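Local structure of intracellular protease/amidase (4K2H) at residues Glu35-Ala40 with Ser57-Arg62; Met4-Val9 with Ala65-Val70; Arg123-Gly128 with Ser152-Gly157; Ala20-Asp25 with His158-Ala163; Ala80-Asn85 with Ala110-Ala115. The protein binds zinc between its two subunits and, as a member of the DJ-1/PfpI family, may act as a peptidase, although its physiological function remains unknown. The protein carries 1 engineered substitution. All coordinates share one frame; numbering follows the deposited sequence.

The five contacts show how one DJ-1/PfpI domain is assembled round a parallel sheet. Contacts 1 and 2 are neighbours in it, centres about 12 Å apart: strand 6-11 pairs with 69-72 on one side and 33-38 on the other, and 33-38 carries 57-58 at the margin. Along the chain, contact 1 falls within the span bounded by contact 2, contact 5 closes before contact 3 opens, and contacts 1, 3 and 5 lie between the segments of contact 4. Contacts 3 and 4, centres about 12 Å apart, both reach the second subunit, with which Asp25 of contact 4 shares a zinc ion. Helix-helix contact 5 meets contact 1 through Asn85, centres about 17 Å apart.

Contact 1. Residues Glu35-Ala40 with Ser57-Arg62; sequences ETLACA and STLSER
Glu35 and Arg62 reach for each other from opposite directions at the margin of the central parallel sheet of this DJ-1/PfpI domain, where strand 57-58 is the outermost strand on its side within the chain. The arginine grips side-on: NE bonds to Glu35 OE1 at 2.7 Å while NH1 bonds to OE2 at 2.6 Å. Both carboxylate oxygens use their syn lone pairs, and the two flat groups lie only 23° from coplanar, an efficient geometry for a two-pronged salt bridge. The bend of the arginine chain at chi2 (-72°) helps to fold the guanidinium back toward the strand, and Arg62 NH2 also bonds to Glu61 O. Ser57 OG sits above one face of the guanidinium, displaced toward its rim.

Next to the charged pair the packing is apolar. Leu37 stands across both Leu59 and Arg62 at about a right angle; its CD1 lies 4.0 Å from Leu59 CD1 and equally far from Arg62 CG, whereas the other branch, CD2, turns to Ser57 CB at 3.8 Å. Phe91 of helix 86-97 packs on Leu37 and Leu59 alike. The other branch of Leu59 rests on Cys39.

Backbone bonds fix the parallel register: Ser57 N to Thr36 O, Ala38 N to Ser57 O and Leu59 N to Ala38 O. Where the strands part, water takes over from direct pairing, one molecule joining Ala40 O, at 2.8 Å, to Ser60 N, which lies 2.8 Å away from it.

Contact 2. Residues Met4-Val9 with Ala65-Val70; sequences MKKVAV and ALFDAV
Pairing of strand 6-11 with strand 69-72 at the middle of the parallel sheet begins with Val7 opposite Ala69 and Ala8 opposite Val70, while Phe67, just ahead of the second strand, packs against the start of the first. Its ring is held between two residues of the neighbouring segment. Ala8 CB lies over the centre of one face, a CH-pi contact 3.6 Å from the ring centroid. Over the opposite face stands Lys6 NZ, a cation-pi partner at 4.8 Å. A bend at chi3 (-43°) carries the lysine across the ring, where a water joins NZ to Leu66 N.

Asp68 answers Lys6 in both directions. Its backbone N donates to Lys6 O at 2.8 Å, and its carboxylate accepts Lys6 N through the anti lone pair of OD2. Lys6 O receives a second, weak bond from Ala69 N. Lys5 lies across the aspartate at about a right angle, its CD 3.7 Å from Asp68 OD2.

Val7 and Ala69 turn to the face covered by helix 159-171, through Leu170, whereas Ala8 and Val70 turn to the other. Farther along, regular pairing takes hold as Ala8 N bonds to Ala69 O at 2.9 Å.

Contact 3. Residues Arg123-Gly128 with Ser152-Gly157; sequences RYVCSG and SGKGLG
Val125 and Ser152 make the one direct hydrogen bond between residues 123-128 and 152-157: Val125 N donates to Ser152 OG at 3.0 Å. The hydroxyl lies between the serine's backbone N and carbonyl carbon (chi1 53°), which turns it toward residues 123-128. A water 2.6 Å from Ser152 OG also binds Arg123 O, extending the link back to Arg123, two residues before Val125.

Val125 divides its two branches. CG1 presses on the main chain, 3.5 Å from Lys154 N, while CG2 lies 3.7 Å from Lys154 CB and runs on against the start of that side chain, the two residues meeting at about a right angle. Extended beyond CG, the lysine takes its ammonium group to Asp141, a salt bridge, and to a cation-pi contact with Tyr185 of the second subunit. Gly128 N bonds to the hydroxyl of that same Tyr185.

Farther out, each segment has its own sheet partner: Tyr124 bonds to strand 138-139, and Ser152 to Val145 of the hairpin strand 144-147. Between the two segments themselves no strand pairing forms. In this buried place a serine oxygen does what a carbonyl would do in a sheet, giving Val125 N an acceptor.

Contact 4. Residues Ala20-Asp25 with His158-Ala163; sequences AIVTLD and HVFDFA. With ZN (zinc ion), chain P.
With CG1 anti to its backbone N (chi1 176°), Val22 sends that methyl toward Val159 and Phe160; Phe160 in turn leaves its helix pointing away, but chi1 of -74° brings the ring back to meet it. CG1 comes to rest over a face of the ring, a CH-pi contact 3.8 Å from the centroid, with CE1 of Phe160 its nearest ring atom. The long axes of the two side chains stand at about a right angle. Val159 adds its own CG1, 3.7 Å from Val22 CG1, so one valine branch serves both partners.

One residue on, Thr23 meets the same helix differently. Its OG1 approaches the edge of the Phe162 ring in plane, 3.7 Å from CE2, and lies close to Val159 CG2 as well. That hydroxyl is spent on Glu19 O one helical turn back. Ala163, with the smallest side chain of the group, brings its CB to 3.9 Å from Thr23 CA.

Helices 17-29 and 159-171 pass here with segment axes 9.0 Å apart and inclined by 41°, and no hydrogen bond joins them. Phe160 also meets the ring of Tyr186, while Val22 touches Val22 of the second subunit.

One turn along from Ile21, Asp25 takes no part in the apolar packing and binds a zinc ion, its OD1 at 2.1 Å, with Glu16, Glu17 and His49 of the second subunit completing the site. Its OD2 is bridged to Arg29. The zinc and the arginine probably share the carboxylate's charge, and a metal bound from both chains ties helix 17-29 directly to the dimer interface.

Contact 5. Residues Ala80-Asn85 with Ala110-Ala115; sequences ANLAAN and ARVLGA
Ala83 and Val112 bring their CA atoms within 4.6 Å where the end of helix 76-83 meets a wider, pi-type turn of helix 108-114, in which Ala115 N bonds back to Ala110 O. Such closeness rests on a small side chain. Ala83 CB points straight at the neighbouring helix and lies 3.1 Å from Arg111 O, a short contact, to be read with caution at this resolution, with a carbonyl oxygen rather than another side chain, and only 4.1 Å from Val112 CA.

The apolar part of the contact belongs to Leu82 and Val112, whose side chains lie slantwise to one another. Val112 offers a single branch: with chi1 at -172°, CG2 lies beside the backbone N and is the methyl that faces the leucine, 3.7 Å from Leu82 CB and 4.1 Å from Leu82 CD1. Methyl against methylene and methyl, this is plain side-by-side packing.

Arg111 borders the other end. Bent at chi2 (-75°), its chain folds so that NH1 comes within 4.3 Å of Ala80 N, which stands at the guanidinium edge. Arg111 NH1 itself makes a weak hydrogen bond to Pro76 O.

Beyond the second helix, Ala83 O bonds to His116 NE2. Asn85 then caps the start of the next helix, its OD1 bonded to Ala87 N and its ND2 to Cys39 O near the end of strand 33-38. Leu82 also packs on Val88 of helix 86-97, and Leu113, on the sheet side of its helix, reaches Val92 of that helix and Ile102 and Pro104 of strand 101-104.

Contact 1. Residues Glu35-Ala40 with Ser57-Arg62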
# COMPACT_ATOMS: atom_id res chain seq x y z
N GLU A 35 13.17 -8.37 2.44
CA GLU A 35 14.04 -7.76 1.41
C GLU A 35 13.30 -7.61 0.10
O GLU A 35 12.80 -8.58 -0.45
CB GLU A 35 15.27 -8.61 1.17
CG GLU A 35 16.55 -8.04 1.75
CD GLU A 35 17.79 -8.75 1.24
OE1 GLU A 35 17.70 -9.80 0.58
OE2 GLU A 35 18.88 -8.22 1.50
N THR A 36 13.19 -6.37 -0.37
CA THR A 36 12.67 -6.13 -1.71
C THR A 36 13.82 -6.42 -2.69
O THR A 36 14.95 -5.99 -2.50
CB THR A 36 12.16 -4.67 -1.87
OG1 THR A 36 13.17 -3.76 -1.48
CG2 THR A 36 11.01 -4.42 -0.98
N LEU A 37 13.52 -7.20 -3.72
CA LEU A 37 14.51 -7.54 -4.71
C LEU A 37 14.03 -7.13 -6.09
O LEU A 37 12.97 -7.59 -6.54
CB LEU A 37 14.76 -9.05 -4.69
CG LEU A 37 15.22 -9.63 -3.34
CD1 LEU A 37 15.55 -11.12 -3.47
CD2 LEU A 37 16.41 -8.90 -2.73
N ALA A 38 14.81 -6.32 -6.77
CA ALA A 38 14.57 -6.03 -8.17
C ALA A 38 15.08 -7.17 -9.02
O ALA A 38 15.94 -7.91 -8.60
CB ALA A 38 15.27 -4.74 -8.57
N CYS A 39 14.59 -7.32 -10.23
CA CYS A 39 14.84 -8.57 -10.95
C CYS A 39 15.85 -8.54 -12.08
O CYS A 39 16.31 -9.59 -12.52
CB CYS A 39 13.51 -9.14 -11.41
SG CYS A 39 12.52 -9.47 -9.94
N ALA A 40 16.22 -7.36 -12.54
CA ALA A 40 17.24 -7.28 -13.55
C ALA A 40 18.40 -6.43 -13.00
O ALA A 40 18.82 -6.63 -11.86
CB ALA A 40 16.64 -6.72 -14.85
N SER A 57 17.76 -4.89 -2.73
CA SER A 57 18.84 -5.56 -3.44
C SER A 57 18.30 -6.08 -4.75
O SER A 57 17.23 -5.66 -5.19
CB SER A 57 19.42 -6.66 -2.53
OG SER A 57 20.33 -7.50 -3.21
N THR A 58 19.02 -7.02 -5.36
CA THR A 58 18.63 -7.57 -6.64
C THR A 58 18.71 -9.05 -6.58
O THR A 58 19.39 -9.61 -5.71
CB THR A 58 19.54 -7.08 -7.79
OG1 THR A 58 20.89 -7.49 -7.55
CG2 THR A 58 19.52 -5.58 -7.91
N LEU A 59 18.03 -9.69 -7.51
CA LEU A 59 18.00 -11.13 -7.61
C LEU A 59 19.39 -11.65 -7.86
O LEU A 59 19.78 -12.70 -7.31
CB LEU A 59 17.08 -11.53 -8.76
CG LEU A 59 16.01 -12.56 -8.55
CD1 LEU A 59 15.27 -12.34 -7.25
CD2 LEU A 59 15.05 -12.47 -9.74
N SER A 60 20.14 -10.90 -8.67
CA SER A 60 21.51 -11.27 -9.01
C SER A 60 22.44 -11.39 -7.81
O SER A 60 23.40 -12.14 -7.87
CB SER A 60 22.10 -10.29 -10.02
OG SER A 60 22.17 -8.99 -9.46
N GLU A 61 22.15 -10.68 -6.72
CA GLU A 61 22.91 -10.81 -5.46
C GLU A 61 22.36 -11.86 -4.50
O GLU A 61 22.85 -11.99 -3.38
CB GLU A 61 22.89 -9.46 -4.73
CG GLU A 61 23.62 -8.35 -5.46
CD GLU A 61 25.05 -8.76 -5.77
OE1 GLU A 61 25.77 -9.13 -4.81
OE2 GLU A 61 25.45 -8.75 -6.95
N ARG A 62 21.34 -12.61 -4.90
CA ARG A 62 20.70 -13.53 -3.96
C ARG A 62 20.53 -14.92 -4.53
O ARG A 62 19.60 -15.64 -4.14
CB ARG A 62 19.35 -12.96 -3.57
CG ARG A 62 19.46 -11.66 -2.78
CD ARG A 62 19.96 -11.95 -1.38
NE ARG A 62 20.02 -10.75 -0.54
CZ ARG A 62 21.05 -9.90 -0.53
NH1 ARG A 62 21.02 -8.85 0.26
NH2 ARG A 62 22.09 -10.09 -1.30
O HOH W 1 19.06 -8.95 -10.39
O HOH W 2 21.64 -6.79 -10.87

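Contact 2. Residues Met4-Val9 with Ala65-Val70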
# COMPACT_ATOMS: atom_id res chain seq x y z
N MET A 4 14.38 -15.93 13.40
CA MET A 4 13.63 -14.85 12.70
C MET A 4 13.51 -15.17 11.20
O MET A 4 14.47 -15.52 10.54
CB MET A 4 14.34 -13.51 12.90
CG MET A 4 13.60 -12.33 12.26
SD MET A 4 13.68 -10.86 13.30
CE MET A 4 12.49 -11.29 14.58
N LYS A 5 12.30 -15.02 10.68
CA LYS A 5 11.99 -15.42 9.32
C LYS A 5 12.38 -14.34 8.31
O LYS A 5 12.41 -13.16 8.66
CB LYS A 5 10.49 -15.67 9.22
CG LYS A 5 10.01 -16.81 10.11
CD LYS A 5 10.27 -18.14 9.44
CE LYS A 5 10.22 -19.28 10.45
NZ LYS A 5 10.47 -20.56 9.73
N LYS A 6 12.63 -14.75 7.06
CA LYS A 6 13.01 -13.84 5.95
C LYS A 6 12.10 -13.98 4.73
O LYS A 6 11.88 -15.09 4.24
CB LYS A 6 14.40 -14.20 5.45
CG LYS A 6 15.58 -13.57 6.15
CD LYS A 6 16.84 -13.79 5.30
CE LYS A 6 16.93 -15.22 4.74
NZ LYS A 6 18.20 -15.51 4.02
N VAL A 7 11.64 -12.85 4.20
CA VAL A 7 10.77 -12.82 3.05
C VAL A 7 11.41 -11.96 1.95
O VAL A 7 11.92 -10.89 2.23
CB VAL A 7 9.40 -12.24 3.43
CG1 VAL A 7 8.48 -12.12 2.21
CG2 VAL A 7 8.75 -13.10 4.52
N ALA A 8 11.40 -12.47 0.72
CA ALA A 8 11.78 -11.73 -0.49
C ALA A 8 10.53 -11.25 -1.24
O ALA A 8 9.61 -12.04 -1.49
CB ALA A 8 12.63 -12.60 -1.41
N VAL A 9 10.48 -9.97 -1.58
CA VAL A 9 9.37 -9.44 -2.37
C VAL A 9 10.00 -9.07 -3.70
O VAL A 9 10.93 -8.26 -3.76
CB VAL A 9 8.72 -8.21 -1.71
CG1 VAL A 9 7.59 -7.63 -2.57
CG2 VAL A 9 8.20 -8.56 -0.33
N ALA A 65 20.79 -17.49 -1.84
CA ALA A 65 20.03 -17.14 -0.65
C ALA A 65 18.73 -17.89 -0.68
O ALA A 65 18.13 -18.07 -1.74
CB ALA A 65 19.76 -15.65 -0.58
N LEU A 66 18.28 -18.30 0.49
CA LEU A 66 17.09 -19.10 0.59
C LEU A 66 16.19 -18.47 1.62
O LEU A 66 16.41 -18.56 2.82
CB LEU A 66 17.50 -20.51 1.00
CG LEU A 66 16.46 -21.60 0.76
CD1 LEU A 66 16.05 -21.66 -0.70
CD2 LEU A 66 17.02 -22.95 1.21
N PHE A 67 15.17 -17.78 1.12
CA PHE A 67 14.18 -17.10 1.91
C PHE A 67 13.12 -18.09 2.36
O PHE A 67 12.92 -19.13 1.73
CB PHE A 67 13.54 -15.95 1.07
CG PHE A 67 14.50 -14.84 0.77
CD1 PHE A 67 14.58 -13.73 1.60
CD2 PHE A 67 15.35 -14.92 -0.31
CE1 PHE A 67 15.52 -12.73 1.37
CE2 PHE A 67 16.24 -13.89 -0.59
CZ PHE A 67 16.34 -12.81 0.26
N ASP A 68 12.42 -17.75 3.44
CA ASP A 68 11.33 -18.57 3.94
C ASP A 68 10.07 -18.35 3.13
O ASP A 68 9.19 -19.24 3.08
CB ASP A 68 11.07 -18.26 5.41
CG ASP A 68 12.27 -18.57 6.28
OD1 ASP A 68 12.63 -19.76 6.43
OD2 ASP A 68 12.88 -17.62 6.80
N ALA A 69 9.96 -17.17 2.52
CA ALA A 69 8.86 -16.90 1.60
C ALA A 69 9.28 -15.99 0.48
O ALA A 69 10.15 -15.13 0.65
CB ALA A 69 7.69 -16.27 2.33
N VAL A 70 8.61 -16.15 -0.65
CA VAL A 70 8.79 -15.28 -1.83
C VAL A 70 7.44 -14.73 -2.24
O VAL A 70 6.54 -15.47 -2.65
CB VAL A 70 9.37 -16.07 -3.01
CG1 VAL A 70 9.53 -15.20 -4.23
CG2 VAL A 70 10.67 -16.71 -2.60
O HOH W 3 19.72 -17.93 2.96

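Contact 3. Residues Arg123-Gly128 with Ser152-Gly157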
# COMPACT_ATOMS: atom_id res chain seq x y z
N ARG A 123 -4.05 -25.95 -5.89
CA ARG A 123 -5.14 -25.00 -5.78
C ARG A 123 -4.58 -23.59 -5.61
O ARG A 123 -3.61 -23.39 -4.89
CB ARG A 123 -6.05 -25.35 -4.60
CG ARG A 123 -6.87 -26.63 -4.84
CD ARG A 123 -7.68 -26.99 -3.61
NE ARG A 123 -6.78 -27.38 -2.52
CZ ARG A 123 -6.53 -26.66 -1.43
NH1 ARG A 123 -5.67 -27.13 -0.52
NH2 ARG A 123 -7.13 -25.48 -1.22
N TYR A 124 -5.20 -22.62 -6.28
CA TYR A 124 -4.70 -21.25 -6.32
C TYR A 124 -5.85 -20.33 -6.72
O TYR A 124 -6.88 -20.80 -7.22
CB TYR A 124 -3.55 -21.13 -7.35
CG TYR A 124 -4.06 -21.11 -8.77
CD1 TYR A 124 -4.29 -19.90 -9.42
CD2 TYR A 124 -4.41 -22.31 -9.43
CE1 TYR A 124 -4.82 -19.85 -10.69
CE2 TYR A 124 -4.93 -22.28 -10.72
CZ TYR A 124 -5.13 -21.03 -11.35
OH TYR A 124 -5.63 -20.92 -12.63
N VAL A 125 -5.66 -19.04 -6.47
CA VAL A 125 -6.55 -18.00 -6.95
C VAL A 125 -5.72 -16.95 -7.66
O VAL A 125 -4.52 -16.82 -7.45
CB VAL A 125 -7.36 -17.36 -5.80
CG1 VAL A 125 -6.49 -16.55 -4.86
CG2 VAL A 125 -8.50 -16.50 -6.35
N CYS A 126 -6.38 -16.20 -8.52
CA CYS A 126 -5.75 -15.11 -9.20
C CYS A 126 -6.88 -14.12 -9.51
O CYS A 126 -8.05 -14.39 -9.19
CB CYS A 126 -5.09 -15.63 -10.48
SG CYS A 126 -6.28 -16.29 -11.67
N SER A 127 -6.52 -12.99 -10.09
CA SER A 127 -7.52 -11.95 -10.41
C SER A 127 -8.29 -12.31 -11.68
O SER A 127 -7.84 -13.16 -12.45
CB SER A 127 -6.83 -10.60 -10.60
OG SER A 127 -5.72 -10.77 -11.47
N GLY A 128 -9.44 -11.66 -11.88
CA GLY A 128 -10.19 -11.75 -13.12
C GLY A 128 -10.42 -13.17 -13.62
O GLY A 128 -10.57 -14.11 -12.82
N SER A 152 -1.75 -18.06 -2.20
CA SER A 152 -2.13 -17.09 -3.23
C SER A 152 -3.19 -16.15 -2.72
O SER A 152 -3.94 -16.46 -1.81
CB SER A 152 -2.60 -17.81 -4.51
OG SER A 152 -3.63 -18.76 -4.23
N GLY A 153 -3.23 -14.96 -3.31
CA GLY A 153 -4.10 -13.87 -2.88
C GLY A 153 -4.86 -13.46 -4.11
O GLY A 153 -4.30 -13.44 -5.19
N LYS A 154 -6.14 -13.17 -3.98
CA LYS A 154 -6.97 -12.95 -5.15
C LYS A 154 -6.76 -11.60 -5.82
O LYS A 154 -6.76 -11.51 -7.05
CB LYS A 154 -8.46 -13.12 -4.78
CG LYS A 154 -9.40 -12.81 -5.93
CD LYS A 154 -10.81 -13.35 -5.68
CE LYS A 154 -11.76 -12.78 -6.72
NZ LYS A 154 -13.15 -13.25 -6.53
N GLY A 155 -6.62 -10.56 -5.02
CA GLY A 155 -6.39 -9.23 -5.55
C GLY A 155 -6.23 -8.20 -4.45
O GLY A 155 -6.27 -8.54 -3.27
N LEU A 156 -6.07 -6.93 -4.84
CA LEU A 156 -5.76 -5.85 -3.91
C LEU A 156 -6.76 -5.70 -2.78
O LEU A 156 -6.37 -5.47 -1.64
CB LEU A 156 -5.57 -4.52 -4.65
CG LEU A 156 -5.27 -3.28 -3.79
CD1 LEU A 156 -4.02 -3.47 -2.96
CD2 LEU A 156 -5.20 -2.00 -4.65
N GLY A 157 -8.04 -5.91 -3.07
CA GLY A 157 -9.06 -5.83 -2.04
C GLY A 157 -8.83 -6.82 -0.93
O GLY A 157 -9.32 -6.64 0.16
O HOH W 4 -2.53 -21.03 -3.55

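Contact 4. Residues Ala20-Asp25 with His158-Ala163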
# COMPACT_ATOMS: atom_id res chain seq x y z
N ALA A 20 2.23 -5.13 -3.13
CA ALA A 20 3.54 -5.26 -2.56
C ALA A 20 3.75 -4.46 -1.29
O ALA A 20 4.32 -4.95 -0.31
CB ALA A 20 4.60 -4.86 -3.58
N ILE A 21 3.35 -3.19 -1.30
CA ILE A 21 3.63 -2.35 -0.13
C ILE A 21 2.81 -2.73 1.11
O ILE A 21 3.36 -2.69 2.21
CB ILE A 21 3.50 -0.84 -0.41
CG1 ILE A 21 4.64 -0.32 -1.30
CG2 ILE A 21 3.46 -0.05 0.87
CD1 ILE A 21 5.75 -1.30 -1.61
N VAL A 22 1.53 -3.09 0.95
CA VAL A 22 0.73 -3.49 2.12
C VAL A 22 1.35 -4.77 2.70
O VAL A 22 1.54 -4.85 3.92
CB VAL A 22 -0.78 -3.65 1.83
CG1 VAL A 22 -1.54 -4.17 3.05
CG2 VAL A 22 -1.39 -2.32 1.43
N THR A 23 1.76 -5.71 1.85
CA THR A 23 2.31 -6.97 2.34
C THR A 23 3.61 -6.70 3.09
O THR A 23 3.89 -7.28 4.14
CB THR A 23 2.60 -7.96 1.19
OG1 THR A 23 1.44 -8.13 0.39
CG2 THR A 23 3.04 -9.33 1.74
N LEU A 24 4.43 -5.83 2.52
CA LEU A 24 5.67 -5.48 3.15
C LEU A 24 5.44 -4.77 4.49
O LEU A 24 6.11 -5.04 5.48
CB LEU A 24 6.46 -4.61 2.18
CG LEU A 24 7.80 -4.20 2.68
CD1 LEU A 24 8.73 -4.13 1.49
CD2 LEU A 24 7.67 -2.90 3.47
N ASP A 25 4.50 -3.85 4.52
CA ASP A 25 4.19 -3.15 5.76
C ASP A 25 3.74 -4.14 6.86
O ASP A 25 4.20 -4.09 8.00
CB ASP A 25 3.12 -2.07 5.48
CG ASP A 25 2.42 -1.59 6.71
OD1 ASP A 25 2.74 -0.46 7.11
OD2 ASP A 25 1.52 -2.27 7.28
N HIS A 158 -8.09 -7.88 -1.19
CA HIS A 158 -7.89 -8.90 -0.16
C HIS A 158 -6.46 -8.96 0.36
O HIS A 158 -6.10 -9.92 1.03
CB HIS A 158 -8.26 -10.27 -0.70
CG HIS A 158 -9.68 -10.37 -1.14
ND1 HIS A 158 -10.73 -10.36 -0.25
CD2 HIS A 158 -10.22 -10.53 -2.37
CE1 HIS A 158 -11.86 -10.48 -0.92
NE2 HIS A 158 -11.58 -10.60 -2.20
N VAL A 159 -5.69 -7.90 0.13
CA VAL A 159 -4.27 -7.92 0.44
C VAL A 159 -3.97 -8.05 1.94
O VAL A 159 -3.00 -8.68 2.31
CB VAL A 159 -3.56 -6.68 -0.15
CG1 VAL A 159 -3.95 -5.40 0.59
CG2 VAL A 159 -2.06 -6.87 -0.13
N PHE A 160 -4.80 -7.46 2.79
CA PHE A 160 -4.59 -7.60 4.24
C PHE A 160 -4.73 -9.06 4.64
O PHE A 160 -3.87 -9.59 5.36
CB PHE A 160 -5.54 -6.69 5.03
CG PHE A 160 -5.16 -5.22 4.98
CD1 PHE A 160 -4.01 -4.76 5.61
CD2 PHE A 160 -5.97 -4.29 4.31
CE1 PHE A 160 -3.66 -3.42 5.57
CE2 PHE A 160 -5.62 -2.95 4.26
CZ PHE A 160 -4.46 -2.51 4.89
N ASP A 161 -5.77 -9.71 4.15
CA ASP A 161 -5.99 -11.11 4.47
C ASP A 161 -4.80 -11.95 4.01
O ASP A 161 -4.30 -12.81 4.76
CB ASP A 161 -7.30 -11.62 3.86
CG ASP A 161 -7.74 -12.95 4.46
OD1 ASP A 161 -7.01 -13.46 5.34
OD2 ASP A 161 -8.80 -13.48 4.05
N PHE A 162 -4.33 -11.68 2.79
CA PHE A 162 -3.17 -12.36 2.21
C PHE A 162 -1.93 -12.18 3.07
O PHE A 162 -1.24 -13.16 3.40
CB PHE A 162 -2.96 -11.85 0.78
CG PHE A 162 -1.62 -12.23 0.17
CD1 PHE A 162 -1.45 -13.46 -0.47
CD2 PHE A 162 -0.56 -11.33 0.19
CE1 PHE A 162 -0.23 -13.79 -1.05
CE2 PHE A 162 0.65 -11.65 -0.40
CZ PHE A 162 0.82 -12.90 -1.00
N ALA A 163 -1.65 -10.93 3.43
CA ALA A 163 -0.48 -10.60 4.23
C ALA A 163 -0.55 -11.19 5.65
O ALA A 163 0.44 -11.73 6.15
CB ALA A 163 -0.31 -9.08 4.30
ZN ZN P . 4.38 0.78 6.74

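Contact 5. Residues Ala80-Asn85 with Ala110-Ala115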
# COMPACT_ATOMS: atom_id res chain seq x y z
N ALA A 80 3.91 -9.89 -16.22
CA ALA A 80 4.54 -10.23 -17.50
C ALA A 80 6.06 -10.12 -17.43
O ALA A 80 6.76 -10.96 -17.99
CB ALA A 80 3.99 -9.36 -18.65
N ASN A 81 6.57 -9.11 -16.75
CA ASN A 81 8.02 -8.95 -16.66
C ASN A 81 8.62 -9.99 -15.70
O ASN A 81 9.71 -10.50 -15.96
CB ASN A 81 8.41 -7.52 -16.25
CG ASN A 81 8.13 -6.50 -17.34
OD1 ASN A 81 8.23 -6.78 -18.53
ND2 ASN A 81 7.79 -5.28 -16.93
N LEU A 82 7.94 -10.35 -14.63
CA LEU A 82 8.42 -11.50 -13.82
C LEU A 82 8.51 -12.76 -14.67
O LEU A 82 9.52 -13.45 -14.64
CB LEU A 82 7.51 -11.78 -12.61
CG LEU A 82 7.56 -10.75 -11.49
CD1 LEU A 82 6.48 -11.00 -10.45
CD2 LEU A 82 8.92 -10.73 -10.82
N ALA A 83 7.45 -13.03 -15.43
CA ALA A 83 7.33 -14.29 -16.20
C ALA A 83 8.38 -14.41 -17.31
O ALA A 83 8.84 -15.52 -17.64
CB ALA A 83 5.92 -14.44 -16.78
N ALA A 84 8.81 -13.28 -17.84
CA ALA A 84 9.77 -13.25 -18.95
C ALA A 84 11.22 -13.36 -18.49
O ALA A 84 12.13 -13.43 -19.31
CB ALA A 84 9.56 -11.98 -19.79
N ASN A 85 11.44 -13.40 -17.19
CA ASN A 85 12.77 -13.33 -16.64
C ASN A 85 13.27 -14.67 -16.10
O ASN A 85 12.76 -15.15 -15.11
CB ASN A 85 12.75 -12.32 -15.49
CG ASN A 85 14.11 -12.06 -14.93
OD1 ASN A 85 15.02 -12.87 -15.07
ND2 ASN A 85 14.25 -10.93 -14.30
N ALA A 110 -1.45 -16.79 -12.26
CA ALA A 110 -1.71 -17.20 -13.63
C ALA A 110 -0.51 -16.88 -14.52
O ALA A 110 0.01 -17.75 -15.22
CB ALA A 110 -2.95 -16.50 -14.14
N ARG A 111 -0.05 -15.63 -14.45
CA ARG A 111 0.97 -15.11 -15.38
C ARG A 111 2.37 -15.58 -15.12
O ARG A 111 3.16 -15.63 -16.05
CB ARG A 111 1.02 -13.58 -15.37
CG ARG A 111 -0.24 -12.90 -15.84
CD ARG A 111 -0.42 -12.98 -17.34
NE ARG A 111 -1.47 -12.05 -17.74
CZ ARG A 111 -1.34 -10.73 -17.79
NH1 ARG A 111 -0.17 -10.12 -17.50
NH2 ARG A 111 -2.38 -9.99 -18.14
N VAL A 112 2.72 -15.87 -13.87
CA VAL A 112 4.08 -16.27 -13.58
C VAL A 112 4.17 -17.79 -13.40
O VAL A 112 5.00 -18.45 -14.04
CB VAL A 112 4.68 -15.52 -12.35
CG1 VAL A 112 6.15 -15.83 -12.21
CG2 VAL A 112 4.50 -14.01 -12.47
N LEU A 113 3.33 -18.35 -12.55
CA LEU A 113 3.42 -19.78 -12.27
C LEU A 113 2.65 -20.59 -13.31
O LEU A 113 3.20 -21.53 -13.89
CB LEU A 113 2.91 -20.09 -10.86
CG LEU A 113 3.52 -19.23 -9.77
CD1 LEU A 113 3.06 -19.67 -8.40
CD2 LEU A 113 5.04 -19.24 -9.87
N GLY A 114 1.39 -20.24 -13.55
CA GLY A 114 0.53 -21.00 -14.46
C GLY A 114 1.02 -20.93 -15.90
O GLY A 114 1.13 -21.95 -16.58
N ALA A 115 1.35 -19.73 -16.35
CA ALA A 115 1.89 -19.55 -17.71
C ALA A 115 3.22 -20.29 -17.96
O ALA A 115 3.71 -20.26 -19.07
CB ALA A 115 2.06 -18.06 -18.01